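PDB 4IPA: putative curved DNA-binding protein, which probably acts as Arx1, a methionine aminopeptidase-like factor in ribosome biogenesis, and may bind DNA. Local coordinates for residues A91-Y96 against A340-L345. Sequence-based numbering, arbitrary orientation.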
loop_
_atom_site.group_PDB
_atom_site.type_symbol
_atom_site.label_atom_id
_atom_site.label_comp_id
_atom_site.label_asym_id
_atom_site.label_seq_id
_atom_site.Cartn_x
_atom_site.Cartn_y
_atom_site.Cartn_z
ATOM N N ALA A 91 5.559 -9.750 -11.346
ATOM C CA ALA A 91 5.678 -10.642 -10.200
ATOM C C ALA A 91 6.330 -10.006 -8.970
ATOM O O ALA A 91 6.607 -10.701 -8.003
ATOM C CB ALA A 91 6.409 -11.929 -10.576
ATOM N N PHE A 92 6.549 -8.696 -8.994
ATOM C CA PHE A 92 7.173 -8.033 -7.846
ATOM C C PHE A 92 6.150 -7.719 -6.746
ATOM O O PHE A 92 5.105 -7.126 -7.017
ATOM C CB PHE A 92 7.852 -6.729 -8.272
ATOM C CG PHE A 92 9.123 -6.919 -9.070
ATOM C CD1 PHE A 92 9.151 -7.742 -10.187
ATOM C CD2 PHE A 92 10.270 -6.229 -8.729
ATOM C CE1 PHE A 92 10.309 -7.894 -10.923
ATOM C CE2 PHE A 92 11.433 -6.374 -9.465
ATOM C CZ PHE A 92 11.454 -7.212 -10.564
ATOM N N ILE A 93 6.468 -8.085 -5.506
ATOM C CA ILE A 93 5.610 -7.750 -4.369
ATOM C C ILE A 93 6.142 -6.557 -3.567
ATOM O O ILE A 93 5.458 -5.552 -3.422
ATOM C CB ILE A 93 5.406 -8.951 -3.445
ATOM C CG1 ILE A 93 4.600 -10.019 -4.190
ATOM C CG2 ILE A 93 4.705 -8.510 -2.170
ATOM C CD1 ILE A 93 4.616 -11.388 -3.549
ATOM N N THR A 94 7.352 -6.665 -3.043
ATOM C CA THR A 94 7.984 -5.511 -2.428
ATOM C C THR A 94 7.985 -4.307 -3.389
ATOM O O THR A 94 8.370 -4.436 -4.534
ATOM C CB THR A 94 9.421 -5.812 -2.033
ATOM O OG1 THR A 94 9.435 -6.960 -1.183
ATOM C CG2 THR A 94 10.024 -4.612 -1.284
ATOM N N PRO A 95 7.530 -3.138 -2.924
ATOM C CA PRO A 95 7.526 -1.971 -3.818
ATOM C C PRO A 95 8.934 -1.728 -4.369
ATOM O O PRO A 95 9.877 -1.672 -3.585
ATOM C CB PRO A 95 7.103 -0.820 -2.897
ATOM C CG PRO A 95 6.351 -1.473 -1.787
ATOM C CD PRO A 95 6.957 -2.843 -1.597
ATOM N N TYR A 96 9.053 -1.577 -5.689
ATOM C CA TYR A 96 10.334 -1.522 -6.374
ATOM C C TYR A 96 10.804 -0.082 -6.629
ATOM O O TYR A 96 10.041 0.749 -7.126
ATOM C CB TYR A 96 10.220 -2.278 -7.704
ATOM C CG TYR A 96 11.532 -2.543 -8.401
ATOM C CD1 TYR A 96 12.578 -3.174 -7.738
ATOM C CD2 TYR A 96 11.716 -2.193 -9.732
ATOM C CE1 TYR A 96 13.788 -3.428 -8.381
ATOM C CE2 TYR A 96 12.910 -2.440 -10.377
ATOM C CZ TYR A 96 13.947 -3.064 -9.699
ATOM O OH TYR A 96 15.144 -3.316 -10.348
ATOM N N ALA A 340 4.526 -15.735 -10.909
ATOM C CA ALA A 340 3.270 -15.340 -11.522
ATOM C C ALA A 340 2.961 -13.866 -11.233
ATOM O O ALA A 340 3.458 -13.295 -10.269
ATOM C CB ALA A 340 2.168 -16.214 -10.993
ATOM N N PRO A 341 2.142 -13.241 -12.080
ATOM C CA PRO A 341 1.742 -11.845 -11.887
ATOM C C PRO A 341 0.942 -11.636 -10.611
ATOM O O PRO A 341 0.194 -12.522 -10.193
ATOM C CB PRO A 341 0.848 -11.574 -13.098
ATOM C CG PRO A 341 1.374 -12.507 -14.140
ATOM C CD PRO A 341 1.683 -13.765 -13.372
ATOM N N VAL A 342 1.115 -10.469 -10.000
ATOM C CA VAL A 342 0.372 -10.104 -8.810
ATOM C C VAL A 342 -0.302 -8.760 -8.997
ATOM O O VAL A 342 0.116 -7.947 -9.825
ATOM C CB VAL A 342 1.260 -10.050 -7.549
ATOM C CG1 VAL A 342 1.995 -11.373 -7.365
ATOM C CG2 VAL A 342 2.227 -8.867 -7.619
ATOM N N CYS A 343 -1.361 -8.547 -8.225
ATOM C CA CYS A 343 -2.121 -7.319 -8.258
ATOM C C CYS A 343 -2.284 -6.815 -6.819
ATOM O O CYS A 343 -2.519 -7.609 -5.917
ATOM C CB CYS A 343 -3.472 -7.604 -8.912
ATOM S SG CYS A 343 -4.545 -6.185 -9.119
ATOM N N ARG A 344 -2.134 -5.508 -6.600
ATOM C CA ARG A 344 -2.224 -4.941 -5.242
ATOM C C ARG A 344 -2.986 -3.618 -5.210
ATOM O O ARG A 344 -2.911 -2.798 -6.139
ATOM C CB ARG A 344 -0.827 -4.726 -4.619
ATOM C CG ARG A 344 0.049 -5.984 -4.544
ATOM C CD ARG A 344 1.285 -5.786 -3.636
ATOM N NE ARG A 344 2.147 -4.715 -4.120
ATOM C CZ ARG A 344 2.235 -3.507 -3.563
ATOM N NH1 ARG A 344 1.525 -3.203 -2.474
ATOM N NH2 ARG A 344 3.046 -2.606 -4.089
ATOM N N LEU A 345 -3.742 -3.420 -4.143
ATOM C CA LEU A 345 -4.338 -2.120 -3.875
ATOM C C LEU A 345 -4.035 -1.715 -2.444
ATOM O O LEU A 345 -3.938 -2.556 -1.553
ATOM C CB LEU A 345 -5.845 -2.171 -4.076
ATOM C CG LEU A 345 -6.314 -2.457 -5.504
ATOM C CD1 LEU A 345 -7.772 -2.954 -5.494
ATOM C CD2 LEU A 345 -6.144 -1.213 -6.367
HETATM O O HOH W 1 4.411 -4.646 -5.699
#
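V342 and R344 reach from one strand toward the loop 91-96 and meet it in two different ways, a useful example of how close packing and a water bridge can share one interface. The tight part lies around V342. Here V342 CG2 comes up against the backbone carbonyl of F92, 3.4 Å from F92 O, while V342 CG1, anti to the carbonyl carbon (chi1 -55°), rests on I93 CG1 at 4.3 Å. Just before the strand, A340 O approaches the methyl of A91, 3.3 Å from A91 CB. No direct hydrogen bond spans the two segments here.

The looser part is bridged by water. A bend of the R344 chain at chi3 (-61°) brings one face of its guanidinium under I93 O, which lies 3.5 Å from R344 NE but badly angled for a bond. A single water does the joining instead: it donates to F92 O (2.9 Å) and I93 O (2.7 Å) and accepts from R344 NE (2.8 Å). P95 crosses the arginine roughly at right angles, its CG only grazing R344 NH2. NH1 turns elsewhere, to a salt bridge with E254 on the adjacent antiparallel strand. A leucine in place of R344 would probably leave the bridging water without its NE donor and E254 without its charged mate.

Separately, T94 OG1 ties the loop to E332 and T334, before and on strand 334-336. V342 and R344 join the connection between strands 79-88 and 115-124 to the antiparallel sheet in which 342-352 lies between 250-258 and 355-360, an arrangement consistent with the pita-bread fold of the M24 family.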